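Fructosyl amine: oxygen oxidoreductase (Aspergillus fumigatus, PDB 3DJE) catalyses the FAD-dependent oxidative deglycation of fructosyl amines (Amadori products), with molecular oxygen as electron acceptor. Local coordinates at residues E104-D107 / R108-V111; K132-P135 / E136-Q140; R169-R173 / M174-F178; T303-P306 / K307-T311; T311-R314 / A315-E319. One frame throughout, in Å; residues are numbered along the deposited sequence.

Interaction 1: E104-D107 / R108-V111; sequences EGLD and RLGV
L109 N donates to G105 O at 2.8 Å, the shortest of four successive i to i+4 backbone bonds that carry helix 103-113 from E104-D107 into R108-V111. R108 N likewise reaches E104 O and G110 N reaches L106 O, whereas the fourth bond, V111 N to D107 O at 3.3 Å, is weak. Side chains add one apolar meeting: L106 and L109 lie side by side and point the same way, with L106 CD2 4.0 Å from L109 CD2. They rest on two strands of a sheet, L106 touching A100 and K147, L109 touching M98 and Y149. R108 sets its CG opposite the backbone N (chi1 178°) and the chain then bends at chi2 (65°), which carries the guanidinium to where NH1 bonds to Y60 O and NE more weakly to G410 O. D107 turns back along the helix, OD1 being hydrogen-bonded to Q103 NE2. Both Y60 and R343, which R108 also touches, line the pocket of FSA, and the ligand itself lies about 8 Å from the R108 side chain. The arrangement is that of an amphipathic helix laid on a sheet, with R108 in the second shell of the pocket that holds FSA.

Interaction 2: K132-P135 / E136-Q140; sequences KLAP and EGVLQ
P135 and V138 close a tight turn by one backbone hydrogen bond, V138 N to P135 O at 3.1 Å. E136 and G137 occupy its two corners with the backbone angles of a type II beta turn, and the positive phi of G137 (106°) is one that would press a side chain against the preceding carbonyl oxygen. Water takes part as well. A single molecule lies 2.8 Å from P135 O, to which it can donate, although it has more acceptors around it than protons, and it accepts from L139 N at 2.9 Å. Beyond the turn Q140 folds back, and its NE2 donates almost straight to G137 O at 2.9 Å. That oxygen lies in the plane of the Q140 amide, while the nitrogen stands above the plane of the G137 carbonyl. V138 O receives a weak bond from Q140 N, an inverse gamma turn around L139, and a second bond from Q323 NE2.

The apolar contacts centre on A134. Its methyl meets V138 CB at 3.7 Å and L139 CD1 at 3.8 Å. With its CG opposite the carbonyl carbon (chi1 -62°), L139 brings the same CD1 to 4.0 Å from L133 CB. L250 covers P135 and V138, Y251 touches V138, I254 meets A134 and M321 meets L139. The chemistry is therefore divided: the polar bonds are made by backbone groups, a water and the Q140 amide, and the rest is aliphatic contact with no charge pair across the segments.

Interaction 3: R169-R173 / M174-F178; sequences REAQR and MGVKF
E170 and M174, a selenomethionine, meet one turn apart where helix 160-173 ends, with M174 SE 4.1 Å from E170 CG and the two chains crossing at a slant. E170 sets CG opposite its backbone N and then bends at chi2 (81°), which swings the carboxylate to R173 rather than to M174. The resulting salt bridge, R173 NH1 to E170 OE1 at 2.8 Å, uses the anti lone pair of the oxygen and lies in the guanidinium plane. R173 attains it by placing CG between its backbone N and carbonyl carbon (chi1 70°) and bending at chi3; R169 O lies over one face of the guanidinium.

Q172, by contrast, is extended, and its NE2 reaches a water that also accepts from F178 N. A second water joins Q172 O to V176 O. F178 turns its ring back to the helix: the methyl of A171 lies at the ring edge, near its plane, 4.0 Å from CE2, and Q172 CB is close by. A171 CB also meets V176 CG2 at 4.0 Å.

The backbone reverses at G175, whose phi is positive. V176 N donates to A171 O at 3.0 Å and G175 N to Q172 O at 2.9 Å, the latter from well above the carbonyl plane. The V176 N to A171 O and G175 N to Q172 O bonds, with V176 closing over A171, make a Schellman motif, here ending the helix that leads into edge strand 177-180 of the Rossmann-type FAD-binding fold.

Interaction 4: T303-P306 / K307-T311; sequences TQIP and KEAET
P306 is the N-cap residue, extended in its own backbone (psi 146°), and directly after it K307-T311 wind into helix 307-320. Its carbonyl begins the helical bonding: E310 N donates to P306 O at 3.1 Å, nearly straight and in the carbonyl plane, and A309 N adds a weak bond to the same oxygen at 2.9 Å. The I305 backbone just ahead of the cap is bonded to T428.

Among the side chains I305 reaches over the first turn. Its CG1 sits between the backbone N and the carbonyl carbon (chi1 60°), and from there CD1 extends to lie 3.9 Å from A309 CB and 3.6 Å from E310 N. The proline ring supplies the neighbouring surface, with P306 CD 4.1 Å from A309 CB. Elsewhere on the ring, P306 CB touches E308 CG, 3.9 Å away, while E308 OE2 is engaged by Y284 OH. Strand 232-242 meets I305, P306 and A309 alike, all three touching T237. What results is a helix N-terminus with proline at the N-cap position, the apolar face of its first turn against the large mixed sheet and the I305 side chain about 9 Å from the bound FAD.

Interaction 5: T311-R314 / A315-E319; sequences TRVR and ALLKE
From T311 to K318 the backbone is regular alpha helix, with A315 N, L316 N, L317 N and K318 N donating to the oxygens of T311, R312, V313 and R314, the last bond being 2.9 Å from K318 N to R314 O. V313 and L317, one turn apart, lie side by side and point the same way. V313 CG1, opposite the backbone N (chi1 166°), comes within 4.1 Å of L317 CD1, and L317 CG stands 3.4 Å from V313 O. This is the buried stripe of an amphipathic helix on a sheet: V313 packs on V239, I277 and F329, L317 on I241 and A325, and L316, further round, on I277 and R262.

Two arginines make the polar contacts at the flanks. R314 is extended from CG to NE, which carries its guanidinium clear of the following turn. There NE forms a salt bridge with E310 OE2, NH2 donates to the carbonyls of A325 and R327, and the guanidinium makes a cation-pi contact with F329. R312 meets strand 274-289, its NE in a salt bridge with D279 OD2 and its NH2 hydrogen-bonded to Y284 OH. K318, bent at chi2, chi3 and chi4, curls back until NZ lies 4.0 Å from R314 O.

Overall arrangement
Interactions 4 and 5 share T311 and follow each other along helix 307-320, their centres about 12 Å apart; interaction 4 starts the helix near the FAD and interaction 5 carries it outward toward interaction 2, the nearest atoms of interactions 5 and 2 being about 6 Å apart. Interaction 1 stands about 21 Å from interaction 5, centre to centre, and comes closest to bound FSA, about 8 Å from the R108 side chain, against about 10 Å for that of L316. Interaction 3 lies about 37 to 43 Å from the other centres and belongs to the nucleotide-binding side, with the F178 side chain about 9 Å from FAD. Interaction 2 is away from the annotated sites.

Interaction 1: E104-D107 / R108-V111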
loop_
_atom_site.group_PDB
_atom_site.type_symbol
_atom_site.label_atom_id
_atom_site.label_comp_id
_atom_site.label_asym_id
_atom_site.label_seq_id
_atom_site.Cartn_x
_atom_site.Cartn_y
_atom_site.Cartn_z
ATOM N N GLU A 104 11.141 -21.300 7.944
ATOM C CA GLU A 104 11.135 -19.874 8.294
ATOM C C GLU A 104 9.879 -19.164 7.775
ATOM O O GLU A 104 9.296 -18.341 8.476
ATOM C CB GLU A 104 12.391 -19.166 7.787
ATOM C CG GLU A 104 12.653 -17.857 8.512
ATOM C CD GLU A 104 13.990 -17.211 8.183
ATOM O OE1 GLU A 104 14.693 -17.674 7.247
ATOM O OE2 GLU A 104 14.336 -16.221 8.875
ATOM N N GLY A 105 9.468 -19.498 6.554
ATOM C CA GLY A 105 8.226 -18.958 5.978
ATOM C C GLY A 105 7.002 -19.371 6.785
ATOM O O GLY A 105 6.127 -18.546 7.055
ATOM N N LEU A 106 6.938 -20.649 7.177
ATOM C CA LEU A 106 5.808 -21.156 7.966
ATOM C C LEU A 106 5.740 -20.571 9.386
ATOM O O LEU A 106 4.642 -20.361 9.936
ATOM C CB LEU A 106 5.784 -22.699 7.970
ATOM C CG LEU A 106 5.432 -23.338 6.617
ATOM C CD1 LEU A 106 5.744 -24.827 6.622
ATOM C CD2 LEU A 106 3.985 -23.112 6.165
ATOM N N ASP A 107 6.903 -20.288 9.975
ATOM C CA ASP A 107 6.946 -19.573 11.242
ATOM C C ASP A 107 6.330 -18.189 11.067
ATOM O O ASP A 107 5.466 -17.781 11.849
ATOM C CB ASP A 107 8.378 -19.455 11.780
ATOM C CG ASP A 107 8.956 -20.795 12.225
ATOM O OD1 ASP A 107 8.189 -21.780 12.352
ATOM O OD2 ASP A 107 10.194 -20.864 12.443
ATOM N N ARG A 108 6.748 -17.486 10.018
ATOM C CA ARG A 108 6.202 -16.154 9.732
ATOM C C ARG A 108 4.699 -16.238 9.457
ATOM O O ARG A 108 3.923 -15.408 9.928
ATOM C CB ARG A 108 6.932 -15.516 8.548
ATOM C CG ARG A 108 6.409 -14.139 8.121
ATOM C CD ARG A 108 6.607 -13.081 9.198
ATOM N NE ARG A 108 6.317 -11.744 8.676
ATOM C CZ ARG A 108 6.080 -10.667 9.421
ATOM N NH1 ARG A 108 6.107 -10.747 10.744
ATOM N NH2 ARG A 108 5.827 -9.500 8.836
ATOM N N LEU A 109 4.294 -17.260 8.715
ATOM C CA LEU A 109 2.880 -17.482 8.426
ATOM C C LEU A 109 2.051 -17.614 9.716
ATOM O O LEU A 109 0.939 -17.086 9.811
ATOM C CB LEU A 109 2.719 -18.724 7.546
ATOM C CG LEU A 109 1.312 -18.925 6.978
ATOM C CD1 LEU A 109 0.959 -17.828 5.966
ATOM C CD2 LEU A 109 1.160 -20.303 6.341
ATOM N N GLY A 110 2.596 -18.313 10.710
ATOM C CA GLY A 110 1.918 -18.442 12.006
ATOM C C GLY A 110 1.667 -17.104 12.679
ATOM O O GLY A 110 0.599 -16.884 13.260
ATOM N N VAL A 111 2.649 -16.206 12.595
ATOM C CA VAL A 111 2.532 -14.867 13.183
ATOM C C VAL A 111 1.481 -14.068 12.435
ATOM O O VAL A 111 0.674 -13.361 13.042
ATOM C CB VAL A 111 3.875 -14.091 13.149
ATOM C CG1 VAL A 111 3.670 -12.651 13.568
ATOM C CG2 VAL A 111 4.901 -14.758 14.059
#

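Interaction 2: K132-P135 / E136-Q140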
loop_
_atom_site.group_PDB
_atom_site.type_symbol
_atom_site.label_atom_id
_atom_site.label_comp_id
_atom_site.label_asym_id
_atom_site.label_seq_id
_atom_site.Cartn_x
_atom_site.Cartn_y
_atom_site.Cartn_z
ATOM N N LYS A 132 -8.535 -27.429 -5.566
ATOM C CA LYS A 132 -9.978 -27.400 -5.338
ATOM C C LYS A 132 -10.485 -26.032 -4.880
ATOM O O LYS A 132 -11.693 -25.852 -4.665
ATOM C CB LYS A 132 -10.378 -28.479 -4.321
ATOM C CG LYS A 132 -10.446 -29.897 -4.904
ATOM C CD LYS A 132 -10.342 -30.966 -3.817
ATOM C CE LYS A 132 -10.287 -32.396 -4.394
ATOM N NZ LYS A 132 -11.635 -33.036 -4.499
ATOM N N LEU A 133 -9.578 -25.070 -4.720
ATOM C CA LEU A 133 -9.994 -23.704 -4.351
ATOM C C LEU A 133 -10.657 -22.952 -5.513
ATOM O O LEU A 133 -11.219 -21.863 -5.333
ATOM C CB LEU A 133 -8.806 -22.894 -3.810
ATOM C CG LEU A 133 -8.209 -23.366 -2.480
ATOM C CD1 LEU A 133 -6.960 -22.553 -2.142
ATOM C CD2 LEU A 133 -9.233 -23.310 -1.351
ATOM N N ALA A 134 -10.555 -23.526 -6.705
ATOM C CA ALA A 134 -11.109 -22.937 -7.916
ATOM C C ALA A 134 -11.678 -24.043 -8.793
ATOM O O ALA A 134 -11.339 -25.218 -8.599
ATOM C CB ALA A 134 -10.030 -22.170 -8.673
ATOM N N PRO A 135 -12.553 -23.680 -9.754
ATOM C CA PRO A 135 -13.034 -24.674 -10.711
ATOM C C PRO A 135 -11.916 -25.411 -11.433
ATOM O O PRO A 135 -10.809 -24.884 -11.596
ATOM C CB PRO A 135 -13.840 -23.840 -11.711
ATOM C CG PRO A 135 -14.326 -22.698 -10.936
ATOM C CD PRO A 135 -13.186 -22.365 -9.977
ATOM N N GLU A 136 -12.223 -26.619 -11.888
ATOM C CA GLU A 136 -11.263 -27.417 -12.629
ATOM C C GLU A 136 -10.795 -26.647 -13.856
ATOM O O GLU A 136 -11.612 -26.103 -14.604
ATOM C CB GLU A 136 -11.903 -28.744 -13.042
ATOM C CG GLU A 136 -10.948 -29.917 -12.999
ATOM C CD GLU A 136 -11.670 -31.247 -13.111
ATOM O OE1 GLU A 136 -12.812 -31.357 -12.597
ATOM O OE2 GLU A 136 -11.092 -32.180 -13.713
ATOM N N GLY A 137 -9.479 -26.574 -14.036
ATOM C CA GLY A 137 -8.890 -25.865 -15.166
ATOM C C GLY A 137 -8.257 -24.535 -14.800
ATOM O O GLY A 137 -7.522 -23.943 -15.609
ATOM N N VAL A 138 -8.547 -24.049 -13.595
ATOM C CA VAL A 138 -7.964 -22.780 -13.141
ATOM C C VAL A 138 -6.636 -23.013 -12.416
ATOM O O VAL A 138 -5.593 -22.582 -12.876
ATOM C CB VAL A 138 -8.926 -21.960 -12.238
ATOM C CG1 VAL A 138 -8.209 -20.727 -11.697
ATOM C CG2 VAL A 138 -10.185 -21.549 -12.998
ATOM N N LEU A 139 -6.684 -23.708 -11.283
ATOM C CA LEU A 139 -5.475 -23.946 -10.510
ATOM C C LEU A 139 -4.899 -25.312 -10.862
ATOM O O LEU A 139 -5.069 -26.287 -10.118
ATOM C CB LEU A 139 -5.749 -23.801 -9.014
ATOM C CG LEU A 139 -6.218 -22.408 -8.571
ATOM C CD1 LEU A 139 -6.633 -22.445 -7.100
ATOM C CD2 LEU A 139 -5.155 -21.315 -8.810
ATOM N N GLN A 140 -4.190 -25.350 -11.986
ATOM C CA GLN A 140 -3.695 -26.598 -12.574
ATOM C C GLN A 140 -2.359 -27.062 -12.003
ATOM O O GLN A 140 -1.924 -28.189 -12.269
ATOM C CB GLN A 140 -3.545 -26.429 -14.085
ATOM C CG GLN A 140 -4.857 -26.196 -14.822
ATOM C CD GLN A 140 -4.687 -26.263 -16.322
ATOM O OE1 GLN A 140 -3.827 -26.992 -16.831
ATOM N NE2 GLN A 140 -5.497 -25.495 -17.042
HETATM O O HOH W 1 -8.523 -25.530 -10.081
#

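Interaction 3: R169-R173 / M174-F178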
loop_
_atom_site.group_PDB
_atom_site.type_symbol
_atom_site.label_atom_id
_atom_site.label_comp_id
_atom_site.label_asym_id
_atom_site.label_seq_id
_atom_site.Cartn_x
_atom_site.Cartn_y
_atom_site.Cartn_z
ATOM N N ARG A 169 -13.599 11.895 -5.085
ATOM C CA ARG A 169 -14.727 12.578 -5.678
ATOM C C ARG A 169 -15.732 12.975 -4.609
ATOM O O ARG A 169 -16.347 14.038 -4.713
ATOM C CB ARG A 169 -15.369 11.699 -6.738
ATOM C CG ARG A 169 -14.476 11.612 -7.956
ATOM C CD ARG A 169 -15.103 10.827 -9.063
ATOM N NE ARG A 169 -16.281 11.538 -9.555
ATOM C CZ ARG A 169 -17.516 11.059 -9.468
ATOM N NH1 ARG A 169 -17.718 9.848 -8.961
ATOM N NH2 ARG A 169 -18.541 11.780 -9.917
ATOM N N GLU A 170 -15.879 12.142 -3.582
ATOM C CA GLU A 170 -16.750 12.491 -2.450
ATOM C C GLU A 170 -16.157 13.664 -1.650
ATOM O O GLU A 170 -16.862 14.600 -1.294
ATOM C CB GLU A 170 -16.988 11.272 -1.560
ATOM C CG GLU A 170 -17.876 11.572 -0.351
ATOM C CD GLU A 170 -19.378 11.582 -0.631
ATOM O OE1 GLU A 170 -19.816 11.799 -1.782
ATOM O OE2 GLU A 170 -20.137 11.391 0.346
ATOM N N ALA A 171 -14.851 13.630 -1.393
ATOM C CA ALA A 171 -14.195 14.756 -0.701
ATOM C C ALA A 171 -14.428 16.048 -1.481
ATOM O O ALA A 171 -14.752 17.101 -0.906
ATOM C CB ALA A 171 -12.702 14.482 -0.554
ATOM N N GLN A 172 -14.289 15.946 -2.796
ATOM C CA GLN A 172 -14.383 17.100 -3.689
ATOM C C GLN A 172 -15.805 17.661 -3.694
ATOM O O GLN A 172 -15.996 18.884 -3.628
ATOM C CB GLN A 172 -13.944 16.701 -5.091
ATOM C CG GLN A 172 -13.951 17.849 -6.073
ATOM C CD GLN A 172 -13.562 17.397 -7.444
ATOM O OE1 GLN A 172 -14.171 16.483 -7.998
ATOM N NE2 GLN A 172 -12.531 18.031 -8.010
ATOM N N ARG A 173 -16.810 16.790 -3.751
ATOM C CA ARG A 173 -18.184 17.305 -3.769
ATOM C C ARG A 173 -18.575 17.941 -2.432
ATOM O O ARG A 173 -19.468 18.803 -2.376
ATOM C CB ARG A 173 -19.201 16.267 -4.259
ATOM C CG ARG A 173 -19.471 15.109 -3.354
ATOM C CD ARG A 173 -20.590 14.222 -3.960
ATOM N NE ARG A 173 -20.192 13.726 -5.269
ATOM C CZ ARG A 173 -19.563 12.569 -5.487
ATOM N NH1 ARG A 173 -19.277 11.732 -4.481
ATOM N NH2 ARG A 173 -19.227 12.245 -6.728
HETATM N N MSE A 174 -17.871 17.540 -1.373
HETATM C CA MSE A 174 -18.041 18.141 -0.056
HETATM C C MSE A 174 -17.187 19.386 0.157
HETATM O O MSE A 174 -17.167 19.949 1.253
HETATM C CB MSE A 174 -17.774 17.116 1.034
HETATM C CG MSE A 174 -18.749 15.966 0.972
HETATM SE SE MSE A 174 -18.247 14.711 2.325
HETATM C CE MSE A 174 -18.926 15.656 3.877
ATOM N N GLY A 175 -16.479 19.804 -0.885
ATOM C CA GLY A 175 -15.818 21.104 -0.886
ATOM C C GLY A 175 -14.302 21.105 -0.914
ATOM O O GLY A 175 -13.679 22.171 -0.995
ATOM N N VAL A 176 -13.693 19.920 -0.859
ATOM C CA VAL A 176 -12.229 19.844 -0.898
ATOM C C VAL A 176 -11.724 20.225 -2.296
ATOM O O VAL A 176 -12.275 19.787 -3.326
ATOM C CB VAL A 176 -11.712 18.444 -0.477
ATOM C CG1 VAL A 176 -10.172 18.341 -0.642
ATOM C CG2 VAL A 176 -12.136 18.117 0.964
ATOM N N LYS A 177 -10.692 21.063 -2.304
ATOM C CA LYS A 177 -10.037 21.528 -3.523
ATOM C C LYS A 177 -8.908 20.564 -3.858
ATOM O O LYS A 177 -8.017 20.345 -3.044
ATOM C CB LYS A 177 -9.477 22.933 -3.293
ATOM C CG LYS A 177 -10.544 23.972 -2.941
ATOM C CD LYS A 177 -9.981 25.119 -2.093
ATOM C CE LYS A 177 -10.060 24.838 -0.588
ATOM N NZ LYS A 177 -11.376 24.293 -0.137
ATOM N N PHE A 178 -8.956 19.971 -5.048
ATOM C CA PHE A 178 -7.838 19.150 -5.520
ATOM C C PHE A 178 -7.100 19.897 -6.603
ATOM O O PHE A 178 -7.687 20.221 -7.642
ATOM C CB PHE A 178 -8.301 17.791 -6.069
ATOM C CG PHE A 178 -8.691 16.807 -5.004
ATOM C CD1 PHE A 178 -7.843 15.751 -4.656
ATOM C CD2 PHE A 178 -9.905 16.933 -4.344
ATOM C CE1 PHE A 178 -8.211 14.830 -3.657
ATOM C CE2 PHE A 178 -10.284 16.026 -3.347
ATOM C CZ PHE A 178 -9.436 14.973 -2.997
HETATM O O HOH W 2 -11.257 20.231 -6.781
HETATM O O HOH W 3 -14.538 21.138 -4.286
#

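Interaction 4: T303-P306 / K307-T311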
loop_
_atom_site.group_PDB
_atom_site.type_symbol
_atom_site.label_atom_id
_atom_site.label_comp_id
_atom_site.label_asym_id
_atom_site.label_seq_id
_atom_site.Cartn_x
_atom_site.Cartn_y
_atom_site.Cartn_z
ATOM N N THR A 303 6.925 2.044 -15.729
ATOM C CA THR A 303 5.852 1.182 -16.176
ATOM C C THR A 303 6.447 -0.091 -16.823
ATOM O O THR A 303 6.039 -0.524 -17.908
ATOM C CB THR A 303 4.875 1.956 -17.111
ATOM O OG1 THR A 303 4.604 3.250 -16.538
ATOM C CG2 THR A 303 3.579 1.225 -17.216
ATOM N N GLN A 304 7.404 -0.683 -16.114
ATOM C CA GLN A 304 8.019 -1.957 -16.477
ATOM C C GLN A 304 8.445 -2.591 -15.161
ATOM O O GLN A 304 8.411 -1.953 -14.110
ATOM C CB GLN A 304 9.279 -1.768 -17.346
ATOM C CG GLN A 304 9.096 -1.094 -18.719
ATOM C CD GLN A 304 8.169 -1.840 -19.672
ATOM O OE1 GLN A 304 7.809 -2.999 -19.450
ATOM N NE2 GLN A 304 7.765 -1.165 -20.746
ATOM N N ILE A 305 8.848 -3.854 -15.212
ATOM C CA ILE A 305 9.479 -4.476 -14.054
ATOM C C ILE A 305 10.838 -5.058 -14.464
ATOM O O ILE A 305 11.043 -5.311 -15.648
ATOM C CB ILE A 305 8.582 -5.559 -13.409
ATOM C CG1 ILE A 305 8.252 -6.685 -14.399
ATOM C CG2 ILE A 305 7.290 -4.918 -12.867
ATOM C CD1 ILE A 305 7.617 -7.892 -13.741
ATOM N N PRO A 306 11.752 -5.257 -13.494
ATOM C CA PRO A 306 13.026 -5.934 -13.813
ATOM C C PRO A 306 12.792 -7.314 -14.412
ATOM O O PRO A 306 11.842 -8.000 -14.028
ATOM C CB PRO A 306 13.698 -6.070 -12.442
ATOM C CG PRO A 306 13.126 -4.928 -11.632
ATOM C CD PRO A 306 11.689 -4.878 -12.070
ATOM N N LYS A 307 13.661 -7.737 -15.333
ATOM C CA LYS A 307 13.523 -9.061 -15.928
ATOM C C LYS A 307 13.559 -10.176 -14.882
ATOM O O LYS A 307 12.851 -11.169 -15.023
ATOM C CB LYS A 307 14.565 -9.282 -17.030
ATOM C CG LYS A 307 14.258 -8.505 -18.311
ATOM C CD LYS A 307 13.428 -9.315 -19.301
ATOM C CE LYS A 307 14.321 -10.153 -20.218
ATOM N NZ LYS A 307 13.556 -10.851 -21.298
ATOM N N GLU A 308 14.357 -10.002 -13.828
ATOM C CA GLU A 308 14.419 -10.996 -12.757
ATOM C C GLU A 308 13.051 -11.149 -12.074
ATOM O O GLU A 308 12.671 -12.261 -11.673
ATOM C CB GLU A 308 15.525 -10.672 -11.750
ATOM C CG GLU A 308 15.365 -9.339 -11.041
ATOM C CD GLU A 308 16.218 -9.217 -9.795
ATOM O OE1 GLU A 308 16.726 -10.260 -9.295
ATOM O OE2 GLU A 308 16.375 -8.073 -9.317
ATOM N N ALA A 309 12.313 -10.036 -11.980
ATOM C CA ALA A 309 10.950 -10.052 -11.425
ATOM C C ALA A 309 9.984 -10.808 -12.326
ATOM O O ALA A 309 9.176 -11.607 -11.847
ATOM C CB ALA A 309 10.452 -8.625 -11.146
ATOM N N GLU A 310 10.072 -10.574 -13.634
ATOM C CA GLU A 310 9.335 -11.387 -14.593
ATOM C C GLU A 310 9.603 -12.884 -14.398
ATOM O O GLU A 310 8.676 -13.686 -14.420
ATOM C CB GLU A 310 9.670 -11.001 -16.028
ATOM C CG GLU A 310 9.086 -11.962 -17.055
ATOM C CD GLU A 310 9.274 -11.487 -18.490
ATOM O OE1 GLU A 310 10.228 -10.720 -18.747
ATOM O OE2 GLU A 310 8.473 -11.884 -19.364
ATOM N N THR A 311 10.870 -13.257 -14.229
ATOM C CA THR A 311 11.225 -14.669 -14.020
ATOM C C THR A 311 10.534 -15.231 -12.771
ATOM O O THR A 311 9.993 -16.339 -12.796
ATOM C CB THR A 311 12.761 -14.835 -13.951
ATOM O OG1 THR A 311 13.309 -14.345 -15.175
ATOM C CG2 THR A 311 13.162 -16.295 -13.777
#

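Interaction 5: T311-R314 / A315-E319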
loop_
_atom_site.group_PDB
_atom_site.type_symbol
_atom_site.label_atom_id
_atom_site.label_comp_id
_atom_site.label_asym_id
_atom_site.label_seq_id
_atom_site.Cartn_x
_atom_site.Cartn_y
_atom_site.Cartn_z
ATOM N N THR A 311 10.870 -13.257 -14.229
ATOM C CA THR A 311 11.225 -14.669 -14.020
ATOM C C THR A 311 10.534 -15.231 -12.771
ATOM O O THR A 311 9.993 -16.339 -12.796
ATOM C CB THR A 311 12.761 -14.835 -13.951
ATOM O OG1 THR A 311 13.309 -14.345 -15.175
ATOM C CG2 THR A 311 13.162 -16.295 -13.777
ATOM N N ARG A 312 10.507 -14.441 -11.697
ATOM C CA ARG A 312 9.845 -14.865 -10.465
ATOM C C ARG A 312 8.335 -15.002 -10.642
ATOM O O ARG A 312 7.742 -15.936 -10.121
ATOM C CB ARG A 312 10.159 -13.920 -9.307
ATOM C CG ARG A 312 11.620 -13.915 -8.885
ATOM C CD ARG A 312 11.814 -13.095 -7.622
ATOM N NE ARG A 312 11.482 -11.676 -7.827
ATOM C CZ ARG A 312 12.373 -10.706 -8.024
ATOM N NH1 ARG A 312 13.679 -10.962 -8.047
ATOM N NH2 ARG A 312 11.953 -9.467 -8.200
ATOM N N VAL A 313 7.729 -14.080 -11.397
ATOM C CA VAL A 313 6.294 -14.147 -11.699
ATOM C C VAL A 313 5.945 -15.432 -12.447
ATOM O O VAL A 313 4.995 -16.122 -12.084
ATOM C CB VAL A 313 5.829 -12.923 -12.537
ATOM C CG1 VAL A 313 4.441 -13.139 -13.134
ATOM C CG2 VAL A 313 5.867 -11.656 -11.699
ATOM N N ARG A 314 6.717 -15.750 -13.485
ATOM C CA ARG A 314 6.448 -16.935 -14.305
ATOM C C ARG A 314 6.708 -18.223 -13.525
ATOM O O ARG A 314 6.020 -19.220 -13.748
ATOM C CB ARG A 314 7.221 -16.881 -15.627
ATOM C CG ARG A 314 6.870 -15.640 -16.459
ATOM C CD ARG A 314 7.343 -15.733 -17.888
ATOM N NE ARG A 314 7.016 -14.528 -18.651
ATOM C CZ ARG A 314 5.825 -14.261 -19.185
ATOM N NH1 ARG A 314 5.652 -13.133 -19.862
ATOM N NH2 ARG A 314 4.805 -15.106 -19.041
ATOM N N ALA A 315 7.665 -18.182 -12.594
ATOM C CA ALA A 315 7.914 -19.308 -11.680
ATOM C C ALA A 315 6.713 -19.571 -10.766
ATOM O O ALA A 315 6.315 -20.721 -10.548
ATOM C CB ALA A 315 9.175 -19.073 -10.866
ATOM N N LEU A 316 6.147 -18.496 -10.222
ATOM C CA LEU A 316 4.935 -18.571 -9.418
ATOM C C LEU A 316 3.787 -19.164 -10.231
ATOM O O LEU A 316 3.052 -20.036 -9.745
ATOM C CB LEU A 316 4.557 -17.168 -8.926
ATOM C CG LEU A 316 3.139 -16.945 -8.371
ATOM C CD1 LEU A 316 2.855 -17.761 -7.110
ATOM C CD2 LEU A 316 2.939 -15.462 -8.128
ATOM N N LEU A 317 3.613 -18.673 -11.457
ATOM C CA LEU A 317 2.525 -19.159 -12.309
ATOM C C LEU A 317 2.702 -20.646 -12.620
ATOM O O LEU A 317 1.738 -21.391 -12.673
ATOM C CB LEU A 317 2.425 -18.358 -13.607
ATOM C CG LEU A 317 1.937 -16.916 -13.431
ATOM C CD1 LEU A 317 2.124 -16.127 -14.719
ATOM C CD2 LEU A 317 0.468 -16.904 -12.971
ATOM N N LYS A 318 3.947 -21.073 -12.816
ATOM C CA LYS A 318 4.190 -22.495 -13.085
ATOM C C LYS A 318 3.674 -23.392 -11.958
ATOM O O LYS A 318 3.175 -24.489 -12.218
ATOM C CB LYS A 318 5.677 -22.763 -13.350
ATOM C CG LYS A 318 5.975 -24.180 -13.833
ATOM C CD LYS A 318 6.074 -24.248 -15.349
ATOM C CE LYS A 318 7.430 -23.756 -15.861
ATOM N NZ LYS A 318 7.645 -22.293 -15.634
ATOM N N GLU A 319 3.775 -22.910 -10.716
ATOM C CA GLU A 319 3.377 -23.667 -9.532
ATOM C C GLU A 319 1.872 -23.656 -9.275
ATOM O O GLU A 319 1.384 -24.435 -8.448
ATOM C CB GLU A 319 4.084 -23.115 -8.289
ATOM C CG GLU A 319 5.605 -23.251 -8.324
ATOM C CD GLU A 319 6.296 -22.816 -7.040
ATOM O OE1 GLU A 319 5.623 -22.425 -6.056
ATOM O OE2 GLU A 319 7.542 -22.861 -7.019
#